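Long-range contacts in transposable element tc3 transposase (Caenorhabditis elegans, PDB 1U78), which binds the terminal inverted repeats of the Tc3 element, makes double-strand breaks at its ends and so drives its excision and transposition: residues C[67-72]-C[85-90]; C[78-83]-C[95-100]; C[13-18]-C[30-35]. The protein carries 1 engineered substitution. All coordinates share one frame; numbering follows the deposited sequence.

Contact 1 of 3, residues C[67-72]-C[85-90]; sequences RNVIRA and NELQLS
In the second helix-turn-helix unit of the Tc3 transposase DNA-binding region, Asn-68 and Val-69 of helix 63-75 pack against Leu-87 and Leu-89, in the turn that follows helix 80-86. The contact holds no hydrogen bond and rests mainly on apolar side-chain carbons. Leu-87 contributes the larger share from its segment: its CG lies beside the backbone N (chi1 -38°), and the two branches reach across to helix 63-75. Leu-87 CD1 lies 3.9 Å from Asn-68 CB, and Leu-87 CD2 reaches the same carbon at 4.1 Å, so the root of the asparagine side chain, not its amide, receives the leucine fork. Leu-87 CD1 also meets Val-69 CG2 at 3.8 Å, the two side chains crossing at about a right angle.

Val-69 serves two sides. A chi1 of 158° turns CG1 of Val-69 to helix 93-102, where it packs on Val-99 and Ile-100, while CG2 faces Leu-87 and Leu-89. CD1 of Leu-89 comes up obliquely to the same CG2, and the leucine also touches Leu-61 and Arg-84. At the margin Ala-72 CB lies 4.4 Å from Glu-86 OE1, a loose approach between an apolar methyl and a carboxylate oxygen at the protein surface.

The leucines are brought to this face by the way helix 80-86 ends. Gln-88, with a phi of 39°, takes the chain out of the helix; its N makes a weak bond to Asn-85 O at 3.2 Å, and Leu-89 N returns to Arg-84 O. The helix is thus closed by a Schellman motif, with an apolar residue on either side of its positive-phi position, at the start of the turn of a helix-turn-helix.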
# COMPACT_ATOMS: atom_id res chain seq x y z
N ARG C 67 2.96 -1.32 23.49
CA ARG C 67 2.47 -1.87 24.76
C ARG C 67 2.78 -0.99 25.98
O ARG C 67 1.95 -0.84 26.86
CB ARG C 67 2.99 -3.30 24.97
CG ARG C 67 2.16 -4.18 25.92
CD ARG C 67 2.38 -5.72 25.81
NE ARG C 67 3.62 -6.16 25.15
CZ ARG C 67 4.85 -6.15 25.70
NH1 ARG C 67 5.04 -5.70 26.93
NH2 ARG C 67 5.90 -6.58 25.00
N ASN C 68 3.97 -0.41 26.02
CA ASN C 68 4.32 0.52 27.10
C ASN C 68 3.52 1.81 27.00
O ASN C 68 3.03 2.33 28.01
CB ASN C 68 5.81 0.85 27.10
CG ASN C 68 6.69 -0.37 27.28
OD1 ASN C 68 6.42 -1.24 28.11
ND2 ASN C 68 7.76 -0.43 26.50
N VAL C 69 3.38 2.33 25.78
CA VAL C 69 2.61 3.54 25.55
C VAL C 69 1.21 3.35 26.10
O VAL C 69 0.73 4.19 26.86
CB VAL C 69 2.57 3.93 24.06
CG1 VAL C 69 1.38 4.83 23.74
CG2 VAL C 69 3.84 4.62 23.67
N ILE C 70 0.58 2.24 25.75
CA ILE C 70 -0.77 1.96 26.23
C ILE C 70 -0.81 1.85 27.76
O ILE C 70 -1.67 2.46 28.39
CB ILE C 70 -1.39 0.72 25.54
CG1 ILE C 70 -1.52 0.96 24.04
CG2 ILE C 70 -2.77 0.40 26.12
CD1 ILE C 70 -1.04 -0.20 23.17
N ARG C 71 0.13 1.12 28.35
CA ARG C 71 0.17 0.95 29.81
C ARG C 71 0.25 2.30 30.52
O ARG C 71 -0.42 2.52 31.53
CB ARG C 71 1.31 0.04 30.27
CG ARG C 71 1.18 -0.44 31.74
CD ARG C 71 1.83 -1.80 32.09
NE ARG C 71 1.94 -2.70 30.94
CZ ARG C 71 3.08 -3.00 30.32
NH1 ARG C 71 4.24 -2.49 30.73
NH2 ARG C 71 3.06 -3.82 29.28
N ALA C 72 1.05 3.22 29.97
CA ALA C 72 1.21 4.54 30.56
C ALA C 72 -0.07 5.38 30.48
O ALA C 72 -0.38 6.14 31.41
CB ALA C 72 2.37 5.27 29.90
N ASN C 85 8.47 11.33 26.14
CA ASN C 85 9.70 11.61 26.87
C ASN C 85 9.97 10.59 27.97
O ASN C 85 11.13 10.31 28.30
CB ASN C 85 9.66 13.02 27.47
CG ASN C 85 9.72 14.10 26.41
OD1 ASN C 85 9.25 13.91 25.29
ND2 ASN C 85 10.32 15.23 26.77
N GLU C 86 8.89 10.05 28.53
CA GLU C 86 8.96 9.11 29.64
C GLU C 86 9.57 7.79 29.19
O GLU C 86 10.38 7.20 29.91
CB GLU C 86 7.57 8.88 30.24
CG GLU C 86 7.52 8.96 31.76
CD GLU C 86 6.29 8.27 32.35
OE1 GLU C 86 5.80 7.28 31.75
OE2 GLU C 86 5.82 8.72 33.41
N LEU C 87 9.19 7.33 28.00
CA LEU C 87 9.77 6.12 27.43
C LEU C 87 10.84 6.45 26.41
O LEU C 87 11.26 5.59 25.65
CB LEU C 87 8.68 5.24 26.80
CG LEU C 87 7.32 5.16 27.49
CD1 LEU C 87 6.27 4.64 26.54
CD2 LEU C 87 7.38 4.28 28.72
N GLN C 88 11.30 7.71 26.43
CA GLN C 88 12.29 8.23 25.48
C GLN C 88 12.10 7.68 24.07
O GLN C 88 13.01 7.10 23.49
CB GLN C 88 13.71 7.96 25.99
CG GLN C 88 14.37 9.16 26.67
CD GLN C 88 15.89 9.15 26.57
OE1 GLN C 88 16.44 9.43 25.50
NE2 GLN C 88 16.57 8.82 27.67
N LEU C 89 10.90 7.91 23.51
CA LEU C 89 10.39 7.10 22.41
C LEU C 89 10.83 7.41 20.98
O LEU C 89 10.76 6.53 20.12
CB LEU C 89 8.87 7.02 22.46
CG LEU C 89 8.36 5.74 23.13
CD1 LEU C 89 6.93 5.47 22.71
CD2 LEU C 89 9.24 4.53 22.83
N SER C 90 11.27 8.64 20.73
CA SER C 90 11.74 9.04 19.39
C SER C 90 10.77 8.72 18.23
O SER C 90 11.18 8.34 17.13
CB SER C 90 13.17 8.51 19.12
OG SER C 90 13.17 7.20 18.58

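Contact 2 of 3, residues C[78-83]-C[95-100]; sequences KTARDI and TILNVI. With nucleotides of chain B; nucleotides of chain A.
Apolar contacts centre on Ala-80, whose CB points toward helix 93-102. Ala-80 CB lies 3.6 Å from Leu-97 CG and 3.9 Å from Ile-96 CG2, and with so small a side chain the backbones come as near as 6.1 Å, measured between the CA atoms of Ala-80 and Leu-97. One turn further on, Ile-83 and Ile-100 meet tip to tip through their CD1 methyls at 4.1 Å, while Ile-83 CG2 lies more loosely against Ile-96 CG2. Val-69 of helix 63-75 packs on both Ile-83 and Ile-100. Helices 80-86 and 93-102 form the helix-turn-helix, the latter being the recognition helix: Asn-98 ND2 stands 3.9 Å from the C7 methyl of DT18 of chain A, a major-groove group.

Hydrogen bonds serve the helix start and the DNA. Thr-79 is the N-cap of helix 80-86; its OG1, between backbone N and carbonyl carbon (chi1 72°), accepts from Asp-82 N at 3.0 Å. Next to it, Ala-80 N donates to OP1 of DG4 of chain B at 162°, so that the phosphate sits at the helix N-terminus, where the dipole would probably favour it. Thr-95 OG1 is modelled as bonded to OP2 of DT18 of chain A, too closely for its geometry to be trusted.

Leu-97 also packs on the DNA backbone: Leu-97 CD1 meets C2' and Leu-97 CD2 meets C3' of DG4 of chain B, both at 3.8 Å. With an alanine in place of Leu-97, a gap would probably open beside Ala-80 CB and leave the DG4 sugar without its apolar neighbour.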
# COMPACT_ATOMS: atom_id res chain seq x y z
N LYS C 78 -1.47 11.46 31.61
CA LYS C 78 -0.28 12.18 31.18
C LYS C 78 -0.50 12.52 29.72
O LYS C 78 -1.21 11.79 29.01
CB LYS C 78 0.97 11.29 31.33
CG LYS C 78 1.25 10.75 32.74
CD LYS C 78 2.39 11.51 33.43
CE LYS C 78 2.60 11.04 34.87
NZ LYS C 78 1.84 11.85 35.87
N THR C 79 0.09 13.62 29.26
CA THR C 79 -0.02 14.02 27.86
C THR C 79 0.76 13.07 26.97
O THR C 79 1.65 12.36 27.43
CB THR C 79 0.49 15.47 27.66
OG1 THR C 79 1.92 15.50 27.79
CG2 THR C 79 0.01 16.38 28.78
N ALA C 80 0.42 13.04 25.68
CA ALA C 80 1.16 12.24 24.72
C ALA C 80 2.64 12.57 24.80
O ALA C 80 3.48 11.68 24.91
CB ALA C 80 0.63 12.47 23.31
N ARG C 81 2.96 13.87 24.78
CA ARG C 81 4.34 14.34 24.83
C ARG C 81 5.04 13.79 26.06
O ARG C 81 6.17 13.31 25.96
CB ARG C 81 4.40 15.88 24.77
CG ARG C 81 5.81 16.47 24.86
CD ARG C 81 6.19 17.45 23.74
NE ARG C 81 7.52 17.15 23.18
CZ ARG C 81 8.67 17.72 23.58
NH1 ARG C 81 8.68 18.62 24.55
NH2 ARG C 81 9.81 17.38 23.00
N ASP C 82 4.36 13.83 27.21
CA ASP C 82 4.89 13.26 28.45
C ASP C 82 5.33 11.82 28.19
O ASP C 82 6.50 11.50 28.36
CB ASP C 82 3.86 13.31 29.59
CG ASP C 82 3.64 14.72 30.13
OD1 ASP C 82 4.13 15.69 29.52
OD2 ASP C 82 2.97 14.95 31.16
N ILE C 83 4.39 10.98 27.75
CA ILE C 83 4.69 9.58 27.48
C ILE C 83 5.92 9.43 26.59
O ILE C 83 6.85 8.71 26.93
CB ILE C 83 3.45 8.86 26.90
CG1 ILE C 83 2.37 8.70 27.98
CG2 ILE C 83 3.82 7.50 26.34
CD1 ILE C 83 0.99 8.37 27.45
N THR C 95 2.06 10.29 16.65
CA THR C 95 2.06 8.84 16.50
C THR C 95 1.62 8.18 17.79
O THR C 95 0.79 7.27 17.79
CB THR C 95 3.44 8.34 16.06
OG1 THR C 95 3.62 8.59 14.66
CG2 THR C 95 3.51 6.83 16.15
N ILE C 96 2.16 8.65 18.91
CA ILE C 96 1.77 8.14 20.20
C ILE C 96 0.24 8.21 20.35
O ILE C 96 -0.41 7.22 20.70
CB ILE C 96 2.53 8.88 21.32
CG1 ILE C 96 3.90 8.24 21.51
CG2 ILE C 96 1.79 8.81 22.63
CD1 ILE C 96 5.03 9.05 20.97
N LEU C 97 -0.32 9.37 20.03
CA LEU C 97 -1.76 9.58 20.11
C LEU C 97 -2.53 8.63 19.21
O LEU C 97 -3.60 8.16 19.57
CB LEU C 97 -2.10 11.02 19.73
CG LEU C 97 -2.02 11.99 20.89
CD1 LEU C 97 -2.08 13.40 20.34
CD2 LEU C 97 -3.15 11.73 21.89
N ASN C 98 -1.96 8.37 18.04
CA ASN C 98 -2.52 7.41 17.10
C ASN C 98 -2.61 6.02 17.72
O ASN C 98 -3.63 5.34 17.60
CB ASN C 98 -1.71 7.40 15.81
CG ASN C 98 -2.20 8.42 14.79
OD1 ASN C 98 -3.17 9.16 15.03
ND2 ASN C 98 -1.53 8.47 13.64
N VAL C 99 -1.53 5.62 18.39
CA VAL C 99 -1.48 4.35 19.10
C VAL C 99 -2.54 4.32 20.20
O VAL C 99 -3.34 3.39 20.27
CB VAL C 99 -0.10 4.12 19.70
CG1 VAL C 99 -0.11 2.95 20.68
CG2 VAL C 99 0.91 3.88 18.58
N ILE C 100 -2.55 5.36 21.04
CA ILE C 100 -3.53 5.43 22.13
C ILE C 100 -4.96 5.32 21.61
O ILE C 100 -5.78 4.62 22.21
CB ILE C 100 -3.33 6.71 22.98
CG1 ILE C 100 -1.98 6.67 23.69
CG2 ILE C 100 -4.48 6.88 23.98
CD1 ILE C 100 -1.51 8.00 24.22
P DG B 4 -2.48 15.42 24.07
OP1 DG B 4 -1.28 14.76 24.63
OP2 DG B 4 -2.40 15.92 22.69
O5' DG B 4 -3.76 14.44 24.20
C5' DG B 4 -5.12 14.90 24.43
C4' DG B 4 -5.92 15.27 23.18
O4' DG B 4 -5.38 16.48 22.59
C3' DG B 4 -5.99 14.27 22.02
O3' DG B 4 -7.35 13.83 21.83
C2' DG B 4 -5.44 15.03 20.81
C1' DG B 4 -5.65 16.48 21.21
N9 DG B 4 -4.76 17.47 20.59
C8 DG B 4 -3.39 17.52 20.68
N7 DG B 4 -2.84 18.52 20.04
C5 DG B 4 -3.92 19.18 19.48
C6 DG B 4 -3.95 20.35 18.68
O6 DG B 4 -2.98 21.03 18.29
N1 DG B 4 -5.25 20.69 18.32
C2 DG B 4 -6.39 20.00 18.70
N2 DG B 4 -7.57 20.47 18.27
N3 DG B 4 -6.37 18.91 19.46
C4 DG B 4 -5.11 18.55 19.82
P DT B 3 1.66 19.56 24.26
OP1 DT B 3 2.79 18.65 24.52
OP2 DT B 3 1.60 20.26 22.96
O5' DT B 3 0.28 18.77 24.46
C5' DT B 3 -0.31 18.60 25.74
C4' DT B 3 -1.81 18.81 25.64
O4' DT B 3 -2.05 20.17 25.22
C3' DT B 3 -2.51 17.99 24.57
O3' DT B 3 -2.82 16.67 25.03
C2' DT B 3 -3.76 18.81 24.28
C1' DT B 3 -3.26 20.24 24.47
N1 DT B 3 -3.05 21.11 23.21
C2 DT B 3 -4.14 21.57 22.49
O2 DT B 3 -5.30 21.31 22.75
N3 DT B 3 -3.83 22.36 21.40
C4 DT B 3 -2.56 22.74 20.97
O4 DT B 3 -2.39 23.46 19.99
C5 DT B 3 -1.47 22.24 21.77
C7 DT B 3 -0.05 22.60 21.40
C6 DT B 3 -1.76 21.47 22.83
P DT A 18 6.94 9.60 13.21
OP1 DT A 18 8.39 9.64 13.54
OP2 DT A 18 5.88 9.47 14.24
O5' DT A 18 6.64 10.87 12.28
C5' DT A 18 7.64 11.48 11.45
C4' DT A 18 7.06 12.78 10.92
O4' DT A 18 5.72 12.56 10.40
C3' DT A 18 6.93 13.86 11.97
O3' DT A 18 7.89 14.83 11.61
C2' DT A 18 5.46 14.30 11.91
C1' DT A 18 4.95 13.71 10.60
N1 DT A 18 3.52 13.28 10.56
C2 DT A 18 2.66 13.82 9.62
O2 DT A 18 2.98 14.66 8.79
N3 DT A 18 1.37 13.34 9.67
C4 DT A 18 0.86 12.40 10.54
O4 DT A 18 -0.31 12.03 10.51
C5 DT A 18 1.80 11.88 11.49
C7 DT A 18 1.35 10.86 12.48
C6 DT A 18 3.06 12.34 11.45

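Contact 3 of 3, residues C[13-18]-C[30-35]; sequences AQLDVM and RKISRS. With nucleotides of chain B; nucleotides of chain A.
The first helix-turn-helix unit of the transposase is closed here by Ile-32, near the C-terminal end of helix 25-32, which packs against Gln-14, Leu-15 and Met-18 of helix 9-20. This is the first of two three-helix units in the bipartite DNA-binding region. Ile-32 works with two arms. Its CG1 sits between the backbone N and the carbonyl carbon (chi1 69°) and carries Ile-32 CD1 to within 3.9 Å of Leu-15 CG, the two side chains crossing at about a right angle. The other arm, CG2, meets Met-18 CE at 3.6 Å. Gln-14 slides past Ile-32 in the opposite direction and lays its OE1 beside CG2, a contact of van der Waals kind. Met-18 bends along its chain so that CE also reaches Lys-31 CB, at 4.2 Å; the lysine's amino end leads off to a salt bridge with Glu-27. Behind Leu-15, helix 36-44 completes the core with Ile-39, Tyr-42 and Leu-43.

Beyond Ile-32 the chain turns through Ser-33, whose positive phi belongs to a Schellman motif. The segment faces DNA at both of its ends, and both strands are held. Arg-30 NH2 donates to OP2 of DG3 of chain A at 2.9 Å and nearly straight, 173°. Arg-34 presents the edge of its guanidinium to DG18 of chain B, NH1 reaching OP1 at 3.0 Å, while its NH2 makes a salt bridge with Glu-11 and a hydrogen bond with Ser-5, which should fix the plane of the group. Ser-35, the N-cap of helix 36-44, takes the other phosphate oxygen: its N at 2.8 Å and its OG at 2.7 Å both bond to OP2, and the same OG caps Cys-38 N.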
# COMPACT_ATOMS: atom_id res chain seq x y z
N ALA C 13 -10.18 -4.02 -20.24
CA ALA C 13 -11.25 -4.40 -21.17
C ALA C 13 -10.82 -4.25 -22.63
O ALA C 13 -11.19 -5.08 -23.49
CB ALA C 13 -12.47 -3.58 -20.92
N GLN C 14 -10.05 -3.22 -22.95
CA GLN C 14 -9.66 -3.06 -24.36
C GLN C 14 -8.71 -4.17 -24.75
O GLN C 14 -8.91 -4.85 -25.76
CB GLN C 14 -9.08 -1.67 -24.63
CG GLN C 14 -10.11 -0.57 -24.54
CD GLN C 14 -9.51 0.81 -24.63
OE1 GLN C 14 -8.40 1.08 -24.16
NE2 GLN C 14 -10.26 1.71 -25.22
N LEU C 15 -7.69 -4.36 -23.91
CA LEU C 15 -6.78 -5.52 -24.00
C LEU C 15 -7.53 -6.81 -24.20
O LEU C 15 -7.23 -7.55 -25.13
CB LEU C 15 -5.90 -5.61 -22.78
CG LEU C 15 -4.86 -4.50 -22.86
CD1 LEU C 15 -4.05 -4.37 -21.57
CD2 LEU C 15 -3.99 -4.76 -24.07
N ASP C 16 -8.56 -7.04 -23.37
CA ASP C 16 -9.39 -8.23 -23.51
C ASP C 16 -9.91 -8.46 -24.91
O ASP C 16 -9.57 -9.47 -25.53
CB ASP C 16 -10.49 -8.28 -22.45
CG ASP C 16 -9.92 -8.52 -21.04
OD1 ASP C 16 -10.66 -8.27 -20.07
OD2 ASP C 16 -8.74 -8.93 -20.81
N VAL C 17 -10.70 -7.51 -25.44
CA VAL C 17 -11.34 -7.72 -26.73
C VAL C 17 -10.31 -7.77 -27.83
O VAL C 17 -10.49 -8.48 -28.81
CB VAL C 17 -12.49 -6.70 -27.02
CG1 VAL C 17 -11.99 -5.40 -27.66
CG2 VAL C 17 -13.56 -7.35 -27.90
N MET C 18 -9.21 -7.05 -27.70
CA MET C 18 -8.22 -7.12 -28.77
C MET C 18 -7.64 -8.52 -28.82
O MET C 18 -7.48 -9.07 -29.92
CB MET C 18 -7.11 -6.08 -28.60
CG MET C 18 -7.63 -4.65 -28.49
SD MET C 18 -6.48 -3.51 -29.24
CE MET C 18 -5.92 -2.66 -27.76
N ARG C 30 0.30 -0.17 -29.54
CA ARG C 30 0.03 1.06 -30.31
C ARG C 30 -1.34 1.65 -30.01
O ARG C 30 -1.42 2.82 -29.65
CB ARG C 30 0.21 0.86 -31.79
CG ARG C 30 1.65 0.92 -32.20
CD ARG C 30 1.85 0.90 -33.66
NE ARG C 30 1.44 -0.34 -34.31
CZ ARG C 30 2.25 -1.38 -34.53
NH1 ARG C 30 3.51 -1.36 -34.12
NH2 ARG C 30 1.78 -2.45 -35.18
N LYS C 31 -2.41 0.85 -30.11
CA LYS C 31 -3.75 1.39 -29.86
C LYS C 31 -4.02 1.81 -28.42
O LYS C 31 -4.89 2.62 -28.21
CB LYS C 31 -4.89 0.47 -30.33
CG LYS C 31 -4.61 -0.29 -31.62
CD LYS C 31 -5.20 0.36 -32.85
CE LYS C 31 -4.17 1.21 -33.58
NZ LYS C 31 -3.70 0.53 -34.83
N ILE C 32 -3.33 1.26 -27.42
CA ILE C 32 -3.58 1.80 -26.08
C ILE C 32 -2.40 2.53 -25.47
O ILE C 32 -2.44 2.91 -24.32
CB ILE C 32 -4.25 0.80 -25.10
CG1 ILE C 32 -3.30 -0.34 -24.71
CG2 ILE C 32 -5.53 0.26 -25.66
CD1 ILE C 32 -3.57 -0.85 -23.29
N SER C 33 -1.37 2.76 -26.28
CA SER C 33 -0.23 3.61 -25.92
C SER C 33 0.32 3.18 -24.60
O SER C 33 0.45 3.97 -23.66
CB SER C 33 -0.62 5.09 -25.90
OG SER C 33 -0.95 5.49 -27.21
N ARG C 34 0.62 1.89 -24.55
CA ARG C 34 1.06 1.18 -23.36
C ARG C 34 2.15 0.23 -23.83
O ARG C 34 2.13 -0.25 -24.97
CB ARG C 34 -0.11 0.39 -22.82
CG ARG C 34 -1.05 1.15 -21.92
CD ARG C 34 -0.43 1.69 -20.65
NE ARG C 34 -1.42 1.81 -19.56
CZ ARG C 34 -1.13 2.31 -18.36
NH1 ARG C 34 0.09 2.73 -18.11
NH2 ARG C 34 -2.05 2.39 -17.41
N SER C 35 3.13 -0.04 -22.96
CA SER C 35 4.25 -0.90 -23.35
C SER C 35 3.76 -2.33 -23.58
O SER C 35 2.78 -2.76 -22.97
CB SER C 35 5.33 -0.90 -22.28
OG SER C 35 4.84 -1.49 -21.10
P DG B 18 3.48 1.72 -19.39
OP1 DG B 18 2.60 2.92 -19.74
OP2 DG B 18 3.24 0.49 -20.21
O5' DG B 18 5.05 2.07 -19.51
C5' DG B 18 5.65 3.06 -18.75
C4' DG B 18 7.13 3.10 -19.08
O4' DG B 18 7.82 1.92 -18.52
C3' DG B 18 7.51 3.08 -20.54
O3' DG B 18 8.53 4.04 -20.73
C2' DG B 18 8.09 1.69 -20.78
C1' DG B 18 8.79 1.44 -19.44
N9 DG B 18 8.98 0.06 -19.03
C8 DG B 18 8.02 -0.92 -19.17
N7 DG B 18 8.43 -2.08 -18.71
C5 DG B 18 9.71 -1.85 -18.24
C6 DG B 18 10.59 -2.77 -17.63
O6 DG B 18 10.38 -3.98 -17.40
N1 DG B 18 11.80 -2.17 -17.29
C2 DG B 18 12.08 -0.85 -17.51
N2 DG B 18 13.29 -0.47 -17.11
N3 DG B 18 11.25 0.03 -18.09
C4 DG B 18 10.07 -0.55 -18.43
P DG A 3 2.88 -5.77 -36.14
OP1 DG A 3 1.40 -5.85 -36.00
OP2 DG A 3 3.67 -4.56 -35.76
O5' DG A 3 3.55 -7.09 -35.50
C5' DG A 3 2.94 -8.34 -35.82
C4' DG A 3 3.88 -9.51 -35.62
O4' DG A 3 5.05 -9.34 -36.44
C3' DG A 3 4.46 -9.63 -34.22
O3' DG A 3 3.50 -10.19 -33.34
C2' DG A 3 5.60 -10.58 -34.53
C1' DG A 3 6.17 -9.91 -35.78
N9 DG A 3 7.12 -8.88 -35.40
C8 DG A 3 6.91 -7.52 -35.37
N7 DG A 3 7.95 -6.85 -34.96
C5 DG A 3 8.90 -7.82 -34.68
C6 DG A 3 10.23 -7.67 -34.20
O6 DG A 3 10.82 -6.61 -33.93
N1 DG A 3 10.87 -8.91 -34.05
C2 DG A 3 10.27 -10.11 -34.35
N2 DG A 3 11.02 -11.20 -34.16
N3 DG A 3 9.03 -10.27 -34.80
C4 DG A 3 8.40 -9.08 -34.94

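Overall arrangement
Contacts 1 and 2 belong to one compact three-helix unit. Their centres are 8 Å apart, both use helix 80-86, and their segments alternate along the chain. They join directly, with Ala-72 CB 3.9 Å from Ile-83 CG1. Contact 3 closes earlier in the chain, in the other helix-turn-helix unit, its centre about 54 Å from that of contact 1 and 51 Å from that of contact 2, on the opposite side of the chain's centre. Contacts 2 and 3 each reach nucleotides of both DNA chains, whereas the nearest atom of contact 1 stays about 5 Å from the DNA.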